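PDB 2B9U: hypothetical dTDP-4-dehydrorhamnose 3,5-epimerase from Sulfolobus tokodaii, which probably catalyses the epimerization at C3' and C5' of a dTDP-linked 4-keto-6-deoxy sugar, a step on the pathway to dTDP-L-rhamnose. Local coordinates for residues E142-I150 and C166-V174. Residues are numbered along the deposited sequence; the frame is centred on the assembly and turned at random.
Sequences ERCISYSYI and CPSLEKAEV
Cys144 and Cys166 are joined covalently, SG to SG at 2.0 Å, with the disulfide torsion at -98°. The link pins the C-terminal loop 166-174 to the end of strand 142-144. Just past it the backbones are tied again: Ser146 N donates to Pro167 O at 2.9 Å, approaching from above the carbonyl plane on a bent path (142° at the hydrogen), and the same oxygen receives a CA-H...O contact from Ile145. The packing is tightest around Ile145. Its CG2 presses on Ala172 CB at 3.4 Å, a tight methyl-to-methyl contact, and Leu169 CD1 lies alongside both CG2 and CD1 of Ile145. Leu169 CG stands anti to its own N (chi1 -178°), and its two methyls divide between neighbours: CD1 faces Ile145, while CD2 meets Tyr149 obliquely, 3.5 Å from CE1. The Tyr149 hydroxyl is hydrogen-bonded to Gly95 O. Toward Glu173 the contact loosens. Arg143 and Glu173 run side by side, with Glu173 CB at the guanidinium edge, 3.9 Å from NE, but Arg143 NH2 and Glu173 OE1 remain 5.6 Å apart. Arg143 NH1 instead donates almost straight to Glu142 O. An alanine in place of Arg143 would probably leave Glu142 O without this donor and strip the guanidinium edge from beside Glu173 CB. Strand 142-144 borders the five-stranded sheet, pairing with strand 57-63, so the contact is a disulfide-anchored C-terminal loop packed against an edge strand of the cupin jelly roll of the RmlC family.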
ATOM      1  N   GLU A 142     -11.005 -17.798  -9.530  1.00 39.65           N
ATOM      2  CA  GLU A 142     -10.755 -16.686 -10.449  1.00 39.54           C
ATOM      3  C   GLU A 142     -11.621 -16.793 -11.698  1.00 39.24           C
ATOM      4  O   GLU A 142     -11.774 -17.875 -12.265  1.00 39.54           O
ATOM      5  CB  GLU A 142      -9.271 -16.614 -10.828  1.00 39.40           C
ATOM      6  CG  GLU A 142      -8.395 -15.898  -9.795  1.00 40.34           C
ATOM      7  CD  GLU A 142      -6.888 -15.968 -10.097  1.00 42.70           C
ATOM      8  OE1 GLU A 142      -6.413 -17.001 -10.638  1.00 43.01           O
ATOM      9  OE2 GLU A 142      -6.173 -14.987  -9.780  1.00 41.06           O
ATOM     10  N   ARG A 143     -12.203 -15.662 -12.095  1.00 38.95           N
ATOM     11  CA  ARG A 143     -12.988 -15.536 -13.325  1.00 38.02           C
ATOM     12  C   ARG A 143     -12.759 -14.139 -13.934  1.00 37.49           C
ATOM     13  O   ARG A 143     -12.331 -13.212 -13.240  1.00 36.49           O
ATOM     14  CB  ARG A 143     -14.488 -15.738 -13.047  1.00 38.30           C
ATOM     15  CG  ARG A 143     -14.931 -17.160 -12.624  1.00 40.75           C
ATOM     16  CD  ARG A 143     -14.626 -18.226 -13.703  1.00 45.69           C
ATOM     17  NE  ARG A 143     -15.327 -19.494 -13.470  1.00 48.17           N
ATOM     18  CZ  ARG A 143     -14.960 -20.415 -12.575  1.00 51.10           C
ATOM     19  NH1 ARG A 143     -13.887 -20.235 -11.800  1.00 51.19           N
ATOM     20  NH2 ARG A 143     -15.676 -21.530 -12.448  1.00 52.14           N
ATOM     21  N   CYS A 144     -13.048 -13.995 -15.227  1.00 36.16           N
ATOM     22  CA  CYS A 144     -12.961 -12.697 -15.872  1.00 35.72           C
ATOM     23  C   CYS A 144     -13.961 -12.536 -17.003  1.00 34.38           C
ATOM     24  O   CYS A 144     -14.493 -13.524 -17.536  1.00 34.16           O
ATOM     25  CB  CYS A 144     -11.533 -12.424 -16.380  1.00 35.75           C
ATOM     26  SG  CYS A 144     -10.914 -13.664 -17.525  1.00 37.65           S
ATOM     27  N   ILE A 145     -14.226 -11.279 -17.347  1.00 33.34           N
ATOM     28  CA  ILE A 145     -14.970 -10.930 -18.555  1.00 32.16           C
ATOM     29  C   ILE A 145     -14.065 -10.054 -19.412  1.00 31.74           C
ATOM     30  O   ILE A 145     -13.185  -9.379 -18.884  1.00 31.80           O
ATOM     31  CB  ILE A 145     -16.328 -10.244 -18.246  1.00 32.48           C
ATOM     32  CG1 ILE A 145     -16.126  -8.912 -17.505  1.00 32.26           C
ATOM     33  CG2 ILE A 145     -17.228 -11.195 -17.424  1.00 31.50           C
ATOM     34  CD1 ILE A 145     -17.287  -7.951 -17.603  1.00 31.55           C
ATOM     35  N   SER A 146     -14.273 -10.080 -20.726  1.00 30.90           N
ATOM     36  CA  SER A 146     -13.388  -9.420 -21.680  1.00 30.25           C
ATOM     37  C   SER A 146     -13.270  -7.906 -21.483  1.00 30.11           C
ATOM     38  O   SER A 146     -14.280  -7.205 -21.269  1.00 29.88           O
ATOM     39  CB  SER A 146     -13.833  -9.740 -23.119  1.00 30.23           C
ATOM     40  OG  SER A 146     -13.056  -9.046 -24.084  1.00 29.19           O
ATOM     41  N   TYR A 147     -12.024  -7.431 -21.565  1.00 29.16           N
ATOM     42  CA  TYR A 147     -11.667  -6.011 -21.603  1.00 28.74           C
ATOM     43  C   TYR A 147     -12.455  -5.262 -22.698  1.00 28.18           C
ATOM     44  O   TYR A 147     -12.723  -4.074 -22.568  1.00 27.97           O
ATOM     45  CB  TYR A 147     -10.153  -5.873 -21.890  1.00 27.90           C
ATOM     46  CG  TYR A 147      -9.888  -6.012 -23.369  1.00 29.13           C
ATOM     47  CD1 TYR A 147      -9.906  -7.269 -23.974  1.00 29.04           C
ATOM     48  CD2 TYR A 147      -9.714  -4.886 -24.184  1.00 30.26           C
ATOM     49  CE1 TYR A 147      -9.717  -7.417 -25.347  1.00 31.84           C
ATOM     50  CE2 TYR A 147      -9.530  -5.019 -25.571  1.00 31.27           C
ATOM     51  CZ  TYR A 147      -9.542  -6.301 -26.139  1.00 31.76           C
ATOM     52  OH  TYR A 147      -9.379  -6.475 -27.497  1.00 33.54           O
ATOM     53  N   SER A 148     -12.771  -5.961 -23.794  1.00 28.16           N
ATOM     54  CA  SER A 148     -13.460  -5.380 -24.959  1.00 27.94           C
ATOM     55  C   SER A 148     -14.874  -4.896 -24.639  1.00 28.32           C
ATOM     56  O   SER A 148     -15.524  -4.254 -25.470  1.00 28.24           O
ATOM     57  CB  SER A 148     -13.530  -6.384 -26.105  1.00 27.52           C
ATOM     58  OG  SER A 148     -14.314  -7.522 -25.771  1.00 26.86           O
ATOM     59  N   TYR A 149     -15.350  -5.231 -23.444  1.00 28.88           N
ATOM     60  CA  TYR A 149     -16.628  -4.742 -22.945  1.00 29.77           C
ATOM     61  C   TYR A 149     -16.611  -3.226 -22.816  1.00 29.79           C
ATOM     62  O   TYR A 149     -17.648  -2.577 -22.872  1.00 30.55           O
ATOM     63  CB  TYR A 149     -16.937  -5.380 -21.599  1.00 29.25           C
ATOM     64  CG  TYR A 149     -18.345  -5.136 -21.134  1.00 31.89           C
ATOM     65  CD1 TYR A 149     -19.426  -5.792 -21.736  1.00 30.61           C
ATOM     66  CD2 TYR A 149     -18.604  -4.245 -20.089  1.00 31.98           C
ATOM     67  CE1 TYR A 149     -20.718  -5.558 -21.314  1.00 32.98           C
ATOM     68  CE2 TYR A 149     -19.892  -4.013 -19.656  1.00 33.54           C
ATOM     69  CZ  TYR A 149     -20.941  -4.671 -20.270  1.00 34.75           C
ATOM     70  OH  TYR A 149     -22.211  -4.443 -19.828  1.00 36.59           O
ATOM     71  N   ILE A 150     -15.404  -2.680 -22.683  1.00 30.19           N
ATOM     72  CA  ILE A 150     -15.172  -1.288 -22.376  1.00 29.74           C
ATOM     73  C   ILE A 150     -14.479  -0.635 -23.550  1.00 30.40           C
ATOM     74  O   ILE A 150     -13.672  -1.266 -24.239  1.00 30.35           O
ATOM     75  CB  ILE A 150     -14.283  -1.162 -21.090  1.00 29.58           C
ATOM     76  CG1 ILE A 150     -15.008  -1.748 -19.858  1.00 29.94           C
ATOM     77  CG2 ILE A 150     -13.825   0.273 -20.850  1.00 28.56           C
ATOM     78  CD1 ILE A 150     -16.295  -1.005 -19.436  1.00 30.57           C
ATOM     79  N   CYS A 166     -10.459 -14.168 -21.886  1.00 36.54           N
ATOM     80  CA  CYS A 166     -11.631 -13.869 -21.071  1.00 36.36           C
ATOM     81  C   CYS A 166     -12.903 -13.836 -21.948  1.00 36.92           C
ATOM     82  O   CYS A 166     -12.898 -13.253 -23.035  1.00 36.72           O
ATOM     83  CB  CYS A 166     -11.428 -12.540 -20.312  1.00 36.47           C
ATOM     84  SG  CYS A 166     -10.104 -12.563 -19.026  1.00 35.00           S
ATOM     85  N   PRO A 167     -13.972 -14.525 -21.513  1.00 37.42           N
ATOM     86  CA  PRO A 167     -15.248 -14.531 -22.247  1.00 38.02           C
ATOM     87  C   PRO A 167     -15.981 -13.192 -22.214  1.00 38.85           C
ATOM     88  O   PRO A 167     -15.834 -12.427 -21.255  1.00 38.52           O
ATOM     89  CB  PRO A 167     -16.079 -15.574 -21.490  1.00 38.36           C
ATOM     90  CG  PRO A 167     -15.469 -15.603 -20.102  1.00 37.71           C
ATOM     91  CD  PRO A 167     -14.010 -15.388 -20.322  1.00 37.05           C
ATOM     92  N   SER A 168     -16.782 -12.918 -23.239  1.00 39.51           N
ATOM     93  CA  SER A 168     -17.658 -11.749 -23.211  1.00 41.08           C
ATOM     94  C   SER A 168     -18.630 -11.847 -22.030  1.00 41.84           C
ATOM     95  O   SER A 168     -18.870 -12.935 -21.496  1.00 41.96           O
ATOM     96  CB  SER A 168     -18.423 -11.610 -24.530  1.00 41.18           C
ATOM     97  OG  SER A 168     -19.305 -12.702 -24.717  1.00 42.04           O
ATOM     98  N   LEU A 169     -19.172 -10.711 -21.612  1.00 43.08           N
ATOM     99  CA  LEU A 169     -20.116 -10.679 -20.495  1.00 44.70           C
ATOM    100  C   LEU A 169     -21.228 -11.736 -20.578  1.00 45.94           C
ATOM    101  O   LEU A 169     -21.488 -12.442 -19.598  1.00 45.84           O
ATOM    102  CB  LEU A 169     -20.730  -9.290 -20.339  1.00 44.54           C
ATOM    103  CG  LEU A 169     -21.700  -9.182 -19.161  1.00 44.33           C
ATOM    104  CD1 LEU A 169     -21.008  -9.537 -17.848  1.00 43.61           C
ATOM    105  CD2 LEU A 169     -22.288  -7.805 -19.105  1.00 45.17           C
ATOM    106  N   GLU A 170     -21.867 -11.850 -21.743  1.00 47.62           N
ATOM    107  CA  GLU A 170     -23.012 -12.760 -21.898  1.00 49.40           C
ATOM    108  C   GLU A 170     -22.661 -14.252 -21.905  1.00 50.23           C
ATOM    109  O   GLU A 170     -23.547 -15.100 -21.737  1.00 50.46           O
ATOM    110  CB  GLU A 170     -23.858 -12.382 -23.118  1.00 49.54           C
ATOM    111  CG  GLU A 170     -25.032 -11.453 -22.796  1.00 51.53           C
ATOM    112  CD  GLU A 170     -24.624  -9.994 -22.605  1.00 52.90           C
ATOM    113  OE1 GLU A 170     -23.834  -9.487 -23.426  1.00 53.49           O
ATOM    114  OE2 GLU A 170     -25.116  -9.345 -21.646  1.00 53.70           O
ATOM    115  N   LYS A 171     -21.373 -14.566 -22.071  1.00 51.05           N
ATOM    116  CA  LYS A 171     -20.890 -15.952 -22.002  1.00 52.04           C
ATOM    117  C   LYS A 171     -20.329 -16.338 -20.621  1.00 52.69           C
ATOM    118  O   LYS A 171     -20.460 -17.487 -20.182  1.00 53.19           O
ATOM    119  CB  LYS A 171     -19.838 -16.213 -23.085  1.00 51.97           C
ATOM    120  CG  LYS A 171     -20.353 -16.103 -24.523  1.00 52.97           C
ATOM    121  CD  LYS A 171     -21.155 -17.332 -24.960  1.00 53.90           C
ATOM    122  CE  LYS A 171     -21.221 -17.441 -26.481  1.00 54.87           C
ATOM    123  NZ  LYS A 171     -19.990 -18.056 -27.084  1.00 56.25           N
ATOM    124  N   ALA A 172     -19.725 -15.367 -19.940  1.00 53.27           N
ATOM    125  CA  ALA A 172     -19.024 -15.578 -18.671  1.00 53.70           C
ATOM    126  C   ALA A 172     -19.844 -16.235 -17.556  1.00 54.32           C
ATOM    127  O   ALA A 172     -21.072 -16.097 -17.502  1.00 54.10           O
ATOM    128  CB  ALA A 172     -18.472 -14.256 -18.178  1.00 53.60           C
ATOM    129  N   GLU A 173     -19.135 -16.945 -16.677  1.00 54.98           N
ATOM    130  CA  GLU A 173     -19.674 -17.444 -15.413  1.00 55.71           C
ATOM    131  C   GLU A 173     -19.576 -16.322 -14.375  1.00 55.79           C
ATOM    132  O   GLU A 173     -18.477 -15.912 -13.994  1.00 55.85           O
ATOM    133  CB  GLU A 173     -18.888 -18.682 -14.944  1.00 56.00           C
ATOM    134  CG  GLU A 173     -18.939 -19.888 -15.889  1.00 57.25           C
ATOM    135  CD  GLU A 173     -20.328 -20.533 -15.953  1.00 59.27           C
ATOM    136  OE1 GLU A 173     -20.675 -21.309 -15.025  1.00 59.84           O
ATOM    137  OE2 GLU A 173     -21.063 -20.261 -16.932  1.00 58.12           O
ATOM    138  N   VAL A 174     -20.725 -15.825 -13.919  1.00 55.88           N
ATOM    139  CA  VAL A 174     -20.769 -14.600 -13.120  1.00 55.75           C
ATOM    140  C   VAL A 174     -21.459 -14.747 -11.752  1.00 55.95           C
ATOM    141  O   VAL A 174     -21.891 -15.838 -11.373  1.00 55.75           O
ATOM    142  CB  VAL A 174     -21.406 -13.420 -13.926  1.00 55.93           C
ATOM    143  CG1 VAL A 174     -20.553 -13.058 -15.138  1.00 54.99           C
ATOM    144  CG2 VAL A 174     -22.845 -13.743 -14.339  1.00 55.75           C
TER
HETATM  145  O   HOH W   1     -11.293 -11.475 -23.789  1.00 27.37           O